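Local coordinates for ferric uptake regulation protein (Vibrio cholerae, PDB 2W57), which probably represses iron-uptake genes by binding DNA as a metal-dependent dimer, sensing the cell's iron supply, at residues A[11-16]-A[65-70]; A[34-39]-A[54-59]; A[85-90]-A[123-128]. All coordinates share one frame; numbering follows the deposited sequence.

Interaction 1 of 3, residues A[11-16]-A[65-70]; sequences AGLKVT and AGIVTR
Ala-11 lays its methyl against the end of Ile-67, CB meeting CG1 at 3.8 Å and also touching CD1, and its other flank rests on Ala-65, the CB atoms 4.0 Å apart. Leu-13 completes the patch. Its branch point covers the same alanine, Leu-13 CG to Ala-65 CB 3.9 Å, while Leu-13 CD1 meets Ile-67 CD1 at 4.1 Å as the two longer side chains cross obliquely. With CG1 opposite its carbonyl carbon (chi1 -75°) and the chain extended beyond it, Ile-67 brings CD1 to both Ala-11 and Leu-13. Near the surface here, the side-chain contacts are all apolar, though Ala-11 O also meets the Ala-65 methyl. Alanine suits the two central places, since a methyl lets the backbones come close, CA atoms 5.6 Å apart at Ala-11 and Ala-65. Around the patch, Ile-67 packs on Leu-8, Leu-23 and Leu-82, and Leu-13 on Phe-62. Each segment turns at a glycine, Gly-12 after helix 4-10 and Gly-66 after helix 52-64, both at a positive phi of 79° that residues with side chains adopt less readily. The arrangement is two Schellman motifs whose flanking apolar residues face each other, within a DNA-binding domain of the winged-helix type.

Interaction 2 of 3, residues A[34-39]-A[54-59]; sequences ISAEEL and TVYRVL
This is helix-to-helix packing in the helix-turn-helix of the DNA-binding domain, where the start of helix 36-45 lies against helix 52-64, the probable recognition helix. Ala-36 is at the centre. Its CB stands over one face of the Tyr-56 ring, 3.5 Å from the ring centroid and 15° off the ring normal, a CH-pi contact, and the small methyl allows the ring to come down close to the helix. The same CB touches Leu-59 CD1 on another flank. The phenol is held at its far end: Tyr-56 OH donates to Glu-37 OE2 at 2.6 Å, reaching it on the syn side but 32° out of the carboxylate plane. Glu-37 leaves its backbone facing away from the other helix, and a bend at chi2 (76°) brings the carboxylate back to the hydroxyl. Deeper in, branched aliphatic side chains fill the interface. Leu-39 CD2 meets Leu-59 CD1 tip to tip at 3.8 Å, while Leu-39 CG packs on Val-55 CG1, also at 3.8 Å. The helix start is secured by a capping box: Ser-35 OG accepts from Glu-38 N (3.1 Å), and Glu-38 OE1 accepts in turn from Ser-35 N (2.9 Å), from above the carboxylate plane. The second carboxylate oxygen of Glu-38 forms a salt bridge with Lys-77. Helix 17-26 covers the inner side, with Ile-22 and Val-25 against Leu-39, and just before the cap Ile-34 pairs through its backbone with Phe-80 of strand 78-82.

Interaction 3 of 3, residues A[85-90]-A[123-128]; sequences QHHHDH and TNHSLY. With ZN (zinc ion), chain C; ZN (zinc ion), chain D.
A zinc site joins the loop leading into strand 89-93 to strand 121-132. His-87 NE2 at 2.3 Å, His-125 NE2 at 2.2 Å and Asp-89 OD2 at 1.9 Å bind the zinc ion, with Glu-108 completing the set; Asp-89 OD1 is farther from it, at 2.7 Å. The His-87 and His-125 rings are inclined at 55°, His-87 extending with CG trans to its backbone N (chi1 173°). Beyond the metal the strands run parallel: His-90 N donates to Leu-127 O at 3.2 Å, and the His-90 and Tyr-128 side chains lie side by side, their nearly parallel rings barely overlapping. A water accepting from His-90 ND1 (3.1 Å) and Leu-127 N links the strands again. Tyr-128 OH is hydrogen-bonded to His-71 ND1. His-88 and His-90 NE2 bind a second zinc ion with His-33 and Glu-81. Imidazoles and carboxylates are natural zinc ligands, and neighbours along an extended chain point to opposite sides, so alternate residues of 87-90 serve different metals. Strand 121-132 also pairs antiparallel with that of the second subunit. A histidine-rich run serving one metal within the dimerization domain and another at its junction with the DNA-binding domain is characteristic of the ferric uptake regulator family.

In the fold
From the N terminus, interaction 1 closes the longest loop, bringing the turn after helix 4-10 against the turn that leads from helix 52-64 into strand 68-72. Interaction 2 falls wholly within that span, joining helix 36-45 to helix 52-64. The two touch where Val-68 packs on the backbone of Leu-59, and together they unite the helices of the DNA-binding domain with its small antiparallel sheet. Interaction 3 begins only after interaction 1 has closed, and ties strand 89-93 to strand 121-132 in the dimerization domain, its centre about 22 Å from that of interaction 2. His-33 and Glu-81 share a zinc ion with its 85-90 segment, connecting the two domains.

Interaction 1 of 3, residues A[11-16]-A[65-70]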
loop_
_atom_site.group_PDB
_atom_site.type_symbol
_atom_site.label_atom_id
_atom_site.label_comp_id
_atom_site.label_asym_id
_atom_site.label_seq_id
_atom_site.Cartn_x
_atom_site.Cartn_y
_atom_site.Cartn_z
ATOM N N ALA A 11 -20.242 -5.547 -15.754
ATOM C CA ALA A 11 -18.939 -4.911 -15.568
ATOM C C ALA A 11 -18.090 -4.982 -16.846
ATOM O O ALA A 11 -16.895 -4.671 -16.836
ATOM C CB ALA A 11 -18.204 -5.545 -14.390
ATOM N N GLY A 12 -18.714 -5.385 -17.950
ATOM C CA GLY A 12 -18.017 -5.494 -19.237
ATOM C C GLY A 12 -17.186 -6.761 -19.348
ATOM O O GLY A 12 -16.422 -6.939 -20.301
ATOM N N LEU A 13 -17.334 -7.651 -18.370
ATOM C CA LEU A 13 -16.530 -8.857 -18.313
ATOM C C LEU A 13 -17.297 -10.067 -18.783
ATOM O O LEU A 13 -18.344 -10.387 -18.234
ATOM C CB LEU A 13 -16.005 -9.099 -16.891
ATOM C CG LEU A 13 -14.855 -8.235 -16.365
ATOM C CD1 LEU A 13 -14.416 -8.780 -15.035
ATOM C CD2 LEU A 13 -13.670 -8.148 -17.339
ATOM N N LYS A 14 -16.755 -10.739 -19.794
ATOM C CA LYS A 14 -17.272 -12.026 -20.274
ATOM C C LYS A 14 -17.395 -13.047 -19.135
ATOM O O LYS A 14 -16.535 -13.108 -18.251
ATOM C CB LYS A 14 -16.335 -12.571 -21.353
ATOM C CG LYS A 14 -17.029 -13.116 -22.604
ATOM C CD LYS A 14 -15.989 -13.726 -23.553
ATOM C CE LYS A 14 -15.468 -15.093 -23.029
ATOM N NZ LYS A 14 -13.972 -15.122 -22.967
ATOM N N VAL A 15 -18.469 -13.831 -19.153
ATOM C CA VAL A 15 -18.689 -14.876 -18.141
ATOM C C VAL A 15 -17.805 -16.110 -18.396
ATOM O O VAL A 15 -17.813 -16.668 -19.498
ATOM C CB VAL A 15 -20.172 -15.305 -18.066
ATOM C CG1 VAL A 15 -20.350 -16.444 -17.073
ATOM C CG2 VAL A 15 -21.064 -14.126 -17.688
ATOM N N THR A 16 -17.024 -16.504 -17.383
ATOM C CA THR A 16 -16.173 -17.703 -17.439
ATOM C C THR A 16 -16.193 -18.328 -16.053
ATOM O O THR A 16 -16.552 -17.665 -15.084
ATOM C CB THR A 16 -14.696 -17.397 -17.807
ATOM O OG1 THR A 16 -14.065 -16.742 -16.704
ATOM C CG2 THR A 16 -14.568 -16.534 -19.067
ATOM N N ALA A 65 -12.293 -3.543 -13.810
ATOM C CA ALA A 65 -13.733 -3.496 -14.092
ATOM C C ALA A 65 -14.572 -2.845 -12.966
ATOM O O ALA A 65 -15.791 -2.666 -13.106
ATOM C CB ALA A 65 -14.259 -4.895 -14.416
ATOM N N GLY A 66 -13.920 -2.500 -11.856
ATOM C CA GLY A 66 -14.604 -1.887 -10.714
ATOM C C GLY A 66 -15.366 -2.857 -9.823
ATOM O O GLY A 66 -16.128 -2.434 -8.965
ATOM N N ILE A 67 -15.168 -4.160 -10.031
ATOM C CA ILE A 67 -15.795 -5.187 -9.198
ATOM C C ILE A 67 -15.140 -5.238 -7.810
ATOM O O ILE A 67 -15.835 -5.392 -6.786
ATOM C CB ILE A 67 -15.748 -6.578 -9.883
ATOM C CG1 ILE A 67 -16.775 -6.658 -11.007
ATOM C CG2 ILE A 67 -16.034 -7.687 -8.894
ATOM C CD1 ILE A 67 -16.771 -7.988 -11.732
ATOM N N VAL A 68 -13.809 -5.104 -7.780
ATOM C CA VAL A 68 -13.063 -5.109 -6.522
ATOM C C VAL A 68 -12.188 -3.860 -6.364
ATOM O O VAL A 68 -11.928 -3.140 -7.334
ATOM C CB VAL A 68 -12.181 -6.386 -6.345
ATOM C CG1 VAL A 68 -13.005 -7.663 -6.432
ATOM C CG2 VAL A 68 -11.010 -6.421 -7.351
ATOM N N THR A 69 -11.749 -3.614 -5.132
ATOM C CA THR A 69 -10.767 -2.585 -4.821
ATOM C C THR A 69 -9.539 -3.281 -4.263
ATOM O O THR A 69 -9.663 -4.145 -3.383
ATOM C CB THR A 69 -11.291 -1.619 -3.738
ATOM O OG1 THR A 69 -12.496 -0.981 -4.194
ATOM C CG2 THR A 69 -10.248 -0.546 -3.413
ATOM N N ARG A 70 -8.359 -2.913 -4.770
ATOM C CA ARG A 70 -7.101 -3.429 -4.233
ATOM C C ARG A 70 -6.519 -2.494 -3.185
ATOM O O ARG A 70 -6.373 -1.300 -3.428
ATOM C CB ARG A 70 -6.053 -3.679 -5.330
ATOM C CG ARG A 70 -4.964 -4.658 -4.867
ATOM C CD ARG A 70 -3.605 -4.500 -5.559
ATOM N NE ARG A 70 -3.546 -5.153 -6.866
ATOM C CZ ARG A 70 -2.743 -6.170 -7.196
ATOM N NH1 ARG A 70 -1.884 -6.713 -6.324
ATOM N NH2 ARG A 70 -2.800 -6.647 -8.433
#

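Interaction 2 of 3, residues A[34-39]-A[54-59]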
loop_
_atom_site.group_PDB
_atom_site.type_symbol
_atom_site.label_atom_id
_atom_site.label_comp_id
_atom_site.label_asym_id
_atom_site.label_seq_id
_atom_site.Cartn_x
_atom_site.Cartn_y
_atom_site.Cartn_z
ATOM N N ILE A 34 -9.463 -9.866 1.529
ATOM C CA ILE A 34 -8.767 -11.116 1.233
ATOM C C ILE A 34 -7.617 -10.928 0.247
ATOM O O ILE A 34 -7.736 -10.183 -0.717
ATOM C CB ILE A 34 -9.774 -12.209 0.736
ATOM C CG1 ILE A 34 -9.172 -13.615 0.842
ATOM C CG2 ILE A 34 -10.301 -11.908 -0.679
ATOM C CD1 ILE A 34 -10.214 -14.724 0.783
ATOM N N SER A 35 -6.499 -11.593 0.511
ATOM C CA SER A 35 -5.379 -11.577 -0.409
ATOM C C SER A 35 -5.603 -12.616 -1.488
ATOM O O SER A 35 -6.391 -13.546 -1.301
ATOM C CB SER A 35 -4.087 -11.877 0.331
ATOM O OG SER A 35 -4.137 -13.165 0.888
ATOM N N ALA A 36 -4.909 -12.461 -2.611
ATOM C CA ALA A 36 -4.891 -13.481 -3.662
ATOM C C ALA A 36 -4.499 -14.884 -3.149
ATOM O O ALA A 36 -4.998 -15.885 -3.645
ATOM C CB ALA A 36 -3.963 -13.053 -4.786
ATOM N N GLU A 37 -3.616 -14.944 -2.154
ATOM C CA GLU A 37 -3.127 -16.219 -1.616
ATOM C C GLU A 37 -4.214 -16.886 -0.799
ATOM O O GLU A 37 -4.479 -18.079 -0.942
ATOM C CB GLU A 37 -1.885 -16.019 -0.752
ATOM C CG GLU A 37 -0.645 -15.524 -1.512
ATOM C CD GLU A 37 -0.659 -14.016 -1.884
ATOM O OE1 GLU A 37 -1.454 -13.213 -1.319
ATOM O OE2 GLU A 37 0.150 -13.639 -2.766
ATOM N N GLU A 38 -4.861 -16.094 0.049
ATOM C CA GLU A 38 -5.884 -16.613 0.933
ATOM C C GLU A 38 -7.030 -17.104 0.075
ATOM O O GLU A 38 -7.562 -18.192 0.311
ATOM C CB GLU A 38 -6.343 -15.549 1.931
ATOM C CG GLU A 38 -5.339 -15.227 3.036
ATOM C CD GLU A 38 -5.455 -13.780 3.563
ATOM O OE1 GLU A 38 -6.274 -12.979 3.038
ATOM O OE2 GLU A 38 -4.697 -13.428 4.500
ATOM N N LEU A 39 -7.375 -16.311 -0.938
ATOM C CA LEU A 39 -8.430 -16.656 -1.887
ATOM C C LEU A 39 -8.129 -17.965 -2.650
ATOM O O LEU A 39 -9.007 -18.816 -2.842
ATOM C CB LEU A 39 -8.646 -15.471 -2.837
ATOM C CG LEU A 39 -9.605 -15.473 -4.039
ATOM C CD1 LEU A 39 -10.748 -16.452 -3.878
ATOM C CD2 LEU A 39 -10.111 -14.044 -4.308
ATOM N N THR A 54 -4.036 -17.580 -11.977
ATOM C CA THR A 54 -5.404 -17.277 -12.435
ATOM C C THR A 54 -6.097 -16.353 -11.444
ATOM O O THR A 54 -6.675 -15.341 -11.839
ATOM C CB THR A 54 -6.244 -18.551 -12.635
ATOM O OG1 THR A 54 -5.664 -19.323 -13.688
ATOM C CG2 THR A 54 -7.666 -18.208 -12.996
ATOM N N VAL A 55 -5.999 -16.690 -10.160
ATOM C CA VAL A 55 -6.553 -15.862 -9.090
ATOM C C VAL A 55 -6.065 -14.436 -9.238
ATOM O O VAL A 55 -6.865 -13.492 -9.276
ATOM C CB VAL A 55 -6.226 -16.413 -7.687
ATOM C CG1 VAL A 55 -6.774 -15.498 -6.628
ATOM C CG2 VAL A 55 -6.820 -17.803 -7.517
ATOM N N TYR A 56 -4.762 -14.265 -9.387
ATOM C CA TYR A 56 -4.240 -12.934 -9.672
ATOM C C TYR A 56 -4.788 -12.305 -10.944
ATOM O O TYR A 56 -5.200 -11.141 -10.921
ATOM C CB TYR A 56 -2.726 -12.954 -9.751
ATOM C CG TYR A 56 -2.077 -12.684 -8.437
ATOM C CD1 TYR A 56 -1.379 -13.686 -7.778
ATOM C CD2 TYR A 56 -2.166 -11.423 -7.836
ATOM C CE1 TYR A 56 -0.764 -13.448 -6.574
ATOM C CE2 TYR A 56 -1.550 -11.176 -6.617
ATOM C CZ TYR A 56 -0.856 -12.201 -6.004
ATOM O OH TYR A 56 -0.251 -12.000 -4.802
ATOM N N ARG A 57 -4.759 -13.048 -12.054
ATOM C CA ARG A 57 -5.200 -12.502 -13.327
ATOM C C ARG A 57 -6.662 -12.027 -13.175
ATOM O O ARG A 57 -6.991 -10.893 -13.554
ATOM C CB ARG A 57 -5.001 -13.533 -14.458
ATOM C CG ARG A 57 -5.640 -13.183 -15.826
ATOM C CD ARG A 57 -5.602 -14.344 -16.878
ATOM N NE ARG A 57 -6.399 -15.546 -16.535
ATOM C CZ ARG A 57 -7.748 -15.641 -16.541
ATOM N NH1 ARG A 57 -8.529 -14.596 -16.849
ATOM N NH2 ARG A 57 -8.336 -16.801 -16.218
ATOM N N VAL A 58 -7.512 -12.866 -12.559
ATOM C CA VAL A 58 -8.927 -12.534 -12.361
ATOM C C VAL A 58 -9.134 -11.324 -11.431
ATOM O O VAL A 58 -9.916 -10.422 -11.750
ATOM C CB VAL A 58 -9.771 -13.739 -11.875
ATOM C CG1 VAL A 58 -11.218 -13.285 -11.541
ATOM C CG2 VAL A 58 -9.776 -14.877 -12.917
ATOM N N LEU A 59 -8.438 -11.299 -10.296
ATOM C CA LEU A 59 -8.534 -10.169 -9.380
ATOM C C LEU A 59 -8.100 -8.841 -10.009
ATOM O O LEU A 59 -8.731 -7.809 -9.757
ATOM C CB LEU A 59 -7.774 -10.443 -8.085
ATOM C CG LEU A 59 -8.427 -11.486 -7.175
ATOM C CD1 LEU A 59 -7.514 -11.880 -6.036
ATOM C CD2 LEU A 59 -9.771 -10.960 -6.663
#

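Interaction 3 of 3, residues A[85-90]-A[123-128]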
loop_
_atom_site.group_PDB
_atom_site.type_symbol
_atom_site.label_atom_id
_atom_site.label_comp_id
_atom_site.label_asym_id
_atom_site.label_seq_id
_atom_site.Cartn_x
_atom_site.Cartn_y
_atom_site.Cartn_z
ATOM N N GLN A 85 -19.745 2.278 -2.328
ATOM C CA GLN A 85 -19.678 3.736 -2.156
ATOM C C GLN A 85 -19.383 4.103 -0.691
ATOM O O GLN A 85 -18.747 5.129 -0.417
ATOM C CB GLN A 85 -20.987 4.396 -2.589
ATOM C CG GLN A 85 -21.524 3.976 -3.975
ATOM C CD GLN A 85 -22.971 4.454 -4.226
ATOM O OE1 GLN A 85 -23.450 5.410 -3.599
ATOM N NE2 GLN A 85 -23.666 3.784 -5.152
ATOM N N HIS A 86 -19.833 3.254 0.238
ATOM C CA HIS A 86 -19.599 3.439 1.678
ATOM C C HIS A 86 -18.116 3.377 2.053
ATOM O O HIS A 86 -17.498 2.302 2.115
ATOM C CB HIS A 86 -20.404 2.433 2.509
ATOM C CG HIS A 86 -21.814 2.238 2.028
ATOM N ND1 HIS A 86 -22.713 3.280 1.901
ATOM C CD2 HIS A 86 -22.480 1.119 1.650
ATOM C CE1 HIS A 86 -23.867 2.812 1.459
ATOM N NE2 HIS A 86 -23.754 1.504 1.302
ATOM N N HIS A 87 -17.568 4.562 2.301
ATOM C CA HIS A 87 -16.179 4.761 2.669
ATOM C C HIS A 87 -15.843 4.139 4.019
ATOM O O HIS A 87 -16.579 4.317 4.991
ATOM C CB HIS A 87 -15.880 6.263 2.718
ATOM C CG HIS A 87 -14.516 6.591 3.238
ATOM N ND1 HIS A 87 -13.400 6.618 2.428
ATOM C CD2 HIS A 87 -14.088 6.903 4.485
ATOM C CE1 HIS A 87 -12.341 6.929 3.155
ATOM N NE2 HIS A 87 -12.730 7.107 4.406
ATOM N N HIS A 88 -14.725 3.415 4.073
ATOM C CA HIS A 88 -14.133 3.025 5.352
ATOM C C HIS A 88 -12.585 3.046 5.331
ATOM O O HIS A 88 -11.949 3.170 4.276
ATOM C CB HIS A 88 -14.701 1.684 5.852
ATOM C CG HIS A 88 -14.475 0.536 4.915
ATOM N ND1 HIS A 88 -15.197 0.365 3.753
ATOM C CD2 HIS A 88 -13.616 -0.507 4.979
ATOM C CE1 HIS A 88 -14.789 -0.730 3.138
ATOM N NE2 HIS A 88 -13.832 -1.280 3.863
ATOM N N ASP A 89 -12.001 2.969 6.520
ATOM C CA ASP A 89 -10.568 2.825 6.682
ATOM C C ASP A 89 -10.322 1.515 7.396
ATOM O O ASP A 89 -11.278 0.809 7.718
ATOM C CB ASP A 89 -10.007 4.011 7.449
ATOM C CG ASP A 89 -10.226 5.296 6.715
ATOM O OD1 ASP A 89 -9.835 5.358 5.529
ATOM O OD2 ASP A 89 -10.815 6.228 7.299
ATOM N N HIS A 90 -9.059 1.171 7.628
ATOM C CA HIS A 90 -8.754 -0.190 8.040
ATOM C C HIS A 90 -7.831 -0.272 9.220
ATOM O O HIS A 90 -6.830 0.424 9.304
ATOM C CB HIS A 90 -8.193 -1.007 6.869
ATOM C CG HIS A 90 -9.006 -0.905 5.614
ATOM N ND1 HIS A 90 -8.918 0.175 4.757
ATOM C CD2 HIS A 90 -9.919 -1.744 5.070
ATOM C CE1 HIS A 90 -9.748 -0.004 3.743
ATOM N NE2 HIS A 90 -10.363 -1.163 3.906
ATOM N N THR A 123 -8.734 15.175 -2.432
ATOM C CA THR A 123 -9.565 14.422 -3.383
ATOM C C THR A 123 -9.765 12.969 -2.963
ATOM O O THR A 123 -10.742 12.331 -3.348
ATOM C CB THR A 123 -9.003 14.450 -4.828
ATOM O OG1 THR A 123 -7.897 13.542 -4.942
ATOM C CG2 THR A 123 -8.576 15.863 -5.233
ATOM N N ASN A 124 -8.827 12.449 -2.185
ATOM C CA ASN A 124 -8.899 11.086 -1.691
ATOM C C ASN A 124 -7.864 10.901 -0.584
ATOM O O ASN A 124 -6.939 11.704 -0.456
ATOM C CB ASN A 124 -8.651 10.100 -2.843
ATOM C CG ASN A 124 -8.990 8.661 -2.480
ATOM O OD1 ASN A 124 -9.602 8.395 -1.443
ATOM N ND2 ASN A 124 -8.592 7.725 -3.340
ATOM N N HIS A 125 -8.030 9.854 0.222
ATOM C CA HIS A 125 -7.044 9.480 1.232
ATOM C C HIS A 125 -7.020 7.963 1.435
ATOM O O HIS A 125 -7.881 7.249 0.932
ATOM C CB HIS A 125 -7.316 10.209 2.551
ATOM C CG HIS A 125 -8.536 9.731 3.280
ATOM N ND1 HIS A 125 -9.805 10.192 2.993
ATOM C CD2 HIS A 125 -8.680 8.853 4.300
ATOM C CE1 HIS A 125 -10.677 9.612 3.797
ATOM N NE2 HIS A 125 -10.021 8.797 4.602
ATOM N N SER A 126 -6.020 7.463 2.146
ATOM C CA SER A 126 -6.067 6.081 2.617
ATOM C C SER A 126 -5.409 5.997 3.977
ATOM O O SER A 126 -4.368 6.613 4.200
ATOM C CB SER A 126 -5.415 5.109 1.615
ATOM O OG SER A 126 -4.052 5.420 1.388
ATOM N N LEU A 127 -6.032 5.251 4.885
ATOM C CA LEU A 127 -5.540 5.138 6.264
ATOM C C LEU A 127 -5.542 3.690 6.728
ATOM O O LEU A 127 -6.573 3.021 6.662
ATOM C CB LEU A 127 -6.358 6.032 7.213
ATOM C CG LEU A 127 -6.267 5.880 8.731
ATOM C CD1 LEU A 127 -4.895 6.243 9.253
ATOM C CD2 LEU A 127 -7.330 6.729 9.411
ATOM N N TYR A 128 -4.373 3.226 7.181
ATOM C CA TYR A 128 -4.179 1.853 7.640
ATOM C C TYR A 128 -3.535 1.854 9.013
ATOM O O TYR A 128 -2.441 2.384 9.192
ATOM C CB TYR A 128 -3.302 1.056 6.661
ATOM C CG TYR A 128 -3.894 0.940 5.285
ATOM C CD1 TYR A 128 -4.916 0.036 5.022
ATOM C CD2 TYR A 128 -3.459 1.758 4.250
ATOM C CE1 TYR A 128 -5.489 -0.050 3.754
ATOM C CE2 TYR A 128 -4.021 1.681 2.982
ATOM C CZ TYR A 128 -5.033 0.779 2.740
ATOM O OH TYR A 128 -5.590 0.696 1.479
HETATM ZN ZN ZN C . -11.242 7.648 6.033
HETATM ZN ZN ZN D . -12.231 -2.443 3.243
HETATM O O HOH W 1 -8.020 3.055 3.972
#